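373aa long hypothetical citrate synthase (PDB 1VGP) belongs to the citrate synthase family of mostly helical proteins and is present here as a two-chain assembly. Local coordinates at residues 222-225 against 226-230. Numbering follows the deposited sequence.
Sequences ALKM and FKEIG
F226 meets A222 one turn back along helix 221-228 in two ways. Its N-H gives a nearly straight backbone bond to A222 O (3.0 Å, 170° at the hydrogen), set by the helix itself, and its ring presents one face to that same oxygen, which lies 3.1 Å above the ring plane and offset toward the rim. The first torsion accounts for the ring alone: with CG beside the backbone N (chi1 -58°), its face is brought over A222 O. The M225 methyl also meets the ring, obliquely, with CE 3.4 Å from F226 CE1, a position reached through the bend at chi3 of an otherwise extended chain. M225 and I229 lie side by side and point the same way, M225 CG standing 3.9 Å from I229 CD1. The N-H groups of F226 to I229 bond in turn to the carbonyls of A222 to M225; I229, the final donor of these four, is the first residue to leave helical phi/psi.

A222, M225, F226 and I229 are buried, whereas K224, K227 and E228 are exposed, and their side is sparser and polar. K224 NZ forms a salt bridge with E228 OE1 at 2.7 Å, approaching from above the carboxylate plane, 48° out of it. E228 OE2 hydrogen-bonds to Y238 OH, so both carboxylate oxygens have a polar partner. The K227 chain crosses the end of L223, CE lying 4.1 Å from L223 CD1, while its NZ bonds to Y318 OH.

Three helices receive the buried groups. L223 and F226 rest on both 281-300 and 309-319, where F311 meets the F226 ring edge-to-face; M225 reaches V292 of 281-300, and I229 packs on 235-244, so this short helix is wedged among three others in the helical citrate synthase fold.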
ATOM      1  N   ALA A 222     -26.070  -5.392  -3.429  1.00 50.37           N
ATOM      2  CA  ALA A 222     -27.455  -4.933  -3.413  1.00 47.14           C
ATOM      3  C   ALA A 222     -28.113  -4.980  -4.784  1.00 45.68           C
ATOM      4  O   ALA A 222     -29.276  -5.375  -4.904  1.00 45.06           O
ATOM      5  CB  ALA A 222     -27.529  -3.517  -2.859  1.00 47.00           C
ATOM      6  N   LEU A 223     -27.376  -4.566  -5.813  1.00 45.50           N
ATOM      7  CA  LEU A 223     -27.855  -4.657  -7.191  1.00 44.62           C
ATOM      8  C   LEU A 223     -28.161  -6.107  -7.543  1.00 45.57           C
ATOM      9  O   LEU A 223     -29.167  -6.402  -8.190  1.00 43.47           O
ATOM     10  CB  LEU A 223     -26.799  -4.120  -8.160  1.00 41.75           C
ATOM     11  CG  LEU A 223     -27.256  -3.326  -9.391  1.00 40.05           C
ATOM     12  CD1 LEU A 223     -26.298  -3.619 -10.533  1.00 37.33           C
ATOM     13  CD2 LEU A 223     -28.675  -3.682  -9.783  1.00 37.12           C
ATOM     14  N   LYS A 224     -27.278  -7.003  -7.105  1.00 47.61           N
ATOM     15  CA  LYS A 224     -27.420  -8.436  -7.341  1.00 50.16           C
ATOM     16  C   LYS A 224     -28.697  -8.943  -6.685  1.00 49.60           C
ATOM     17  O   LYS A 224     -29.461  -9.704  -7.285  1.00 47.29           O
ATOM     18  CB  LYS A 224     -26.209  -9.188  -6.772  1.00 54.00           C
ATOM     19  CG  LYS A 224     -26.298 -10.702  -6.911  1.00 62.30           C
ATOM     20  CD  LYS A 224     -25.370 -11.436  -5.934  1.00 67.73           C
ATOM     21  CE  LYS A 224     -25.967 -12.784  -5.470  1.00 70.25           C
ATOM     22  NZ  LYS A 224     -26.940 -12.644  -4.328  1.00 69.12           N
ATOM     23  N   MET A 225     -28.925  -8.507  -5.450  1.00 49.25           N
ATOM     24  CA  MET A 225     -30.133  -8.877  -4.727  1.00 48.15           C
ATOM     25  C   MET A 225     -31.399  -8.414  -5.447  1.00 48.18           C
ATOM     26  O   MET A 225     -32.332  -9.197  -5.633  1.00 48.41           O
ATOM     27  CB  MET A 225     -30.092  -8.296  -3.319  1.00 48.34           C
ATOM     28  CG  MET A 225     -31.316  -8.633  -2.485  1.00 48.72           C
ATOM     29  SD  MET A 225     -31.332  -7.715  -0.944  1.00 49.81           S
ATOM     30  CE  MET A 225     -31.885  -6.141  -1.502  1.00 45.93           C
ATOM     31  N   PHE A 226     -31.439  -7.147  -5.852  1.00 46.31           N
ATOM     32  CA  PHE A 226     -32.590  -6.649  -6.604  1.00 46.58           C
ATOM     33  C   PHE A 226     -32.802  -7.502  -7.852  1.00 45.90           C
ATOM     34  O   PHE A 226     -33.930  -7.748  -8.264  1.00 43.56           O
ATOM     35  CB  PHE A 226     -32.388  -5.190  -7.028  1.00 46.11           C
ATOM     36  CG  PHE A 226     -32.142  -4.245  -5.890  1.00 45.35           C
ATOM     37  CD1 PHE A 226     -32.747  -4.446  -4.654  1.00 43.45           C
ATOM     38  CD2 PHE A 226     -31.301  -3.146  -6.057  1.00 43.87           C
ATOM     39  CE1 PHE A 226     -32.516  -3.565  -3.601  1.00 43.42           C
ATOM     40  CE2 PHE A 226     -31.064  -2.262  -5.014  1.00 43.23           C
ATOM     41  CZ  PHE A 226     -31.673  -2.473  -3.781  1.00 42.66           C
ATOM     42  N   LYS A 227     -31.705  -7.937  -8.460  1.00 47.25           N
ATOM     43  CA  LYS A 227     -31.789  -8.712  -9.682  1.00 48.61           C
ATOM     44  C   LYS A 227     -32.438 -10.069  -9.432  1.00 49.21           C
ATOM     45  O   LYS A 227     -33.354 -10.461 -10.155  1.00 47.67           O
ATOM     46  CB  LYS A 227     -30.394  -8.891 -10.299  1.00 50.54           C
ATOM     47  CG  LYS A 227     -29.985  -7.751 -11.250  1.00 53.21           C
ATOM     48  CD  LYS A 227     -28.475  -7.716 -11.498  1.00 53.62           C
ATOM     49  CE  LYS A 227     -28.101  -6.698 -12.569  1.00 54.16           C
ATOM     50  NZ  LYS A 227     -29.019  -6.765 -13.742  1.00 56.30           N
ATOM     51  N   GLU A 228     -31.987 -10.785  -8.402  1.00 49.36           N
ATOM     52  CA  GLU A 228     -32.499 -12.129  -8.189  1.00 51.63           C
ATOM     53  C   GLU A 228     -33.906 -12.173  -7.596  1.00 52.84           C
ATOM     54  O   GLU A 228     -34.664 -13.098  -7.878  1.00 54.47           O
ATOM     55  CB  GLU A 228     -31.522 -12.963  -7.353  1.00 53.79           C
ATOM     56  CG  GLU A 228     -31.176 -12.443  -5.984  1.00 60.65           C
ATOM     57  CD  GLU A 228     -30.049 -13.246  -5.348  1.00 64.90           C
ATOM     58  OE1 GLU A 228     -28.962 -13.346  -5.966  1.00 67.21           O
ATOM     59  OE2 GLU A 228     -30.243 -13.780  -4.232  1.00 66.62           O
ATOM     60  N   ILE A 229     -34.275 -11.175  -6.798  1.00 53.25           N
ATOM     61  CA  ILE A 229     -35.700 -10.914  -6.580  1.00 54.06           C
ATOM     62  C   ILE A 229     -36.279 -10.494  -7.919  1.00 56.46           C
ATOM     63  O   ILE A 229     -35.936  -9.441  -8.442  1.00 61.94           O
ATOM     64  CB  ILE A 229     -35.939  -9.771  -5.581  1.00 52.59           C
ATOM     65  CG1 ILE A 229     -35.067  -9.955  -4.331  1.00 52.26           C
ATOM     66  CG2 ILE A 229     -37.408  -9.725  -5.199  1.00 50.46           C
ATOM     67  CD1 ILE A 229     -35.057  -8.753  -3.406  1.00 48.11           C
ATOM     68  N   GLY A 230     -37.154 -11.305  -8.492  1.00 56.51           N
ATOM     69  CA  GLY A 230     -37.548 -11.039  -9.867  1.00 56.95           C
ATOM     70  C   GLY A 230     -38.508  -9.870 -10.020  1.00 54.72           C
ATOM     71  O   GLY A 230     -38.147  -8.804 -10.515  1.00 51.44           O
TER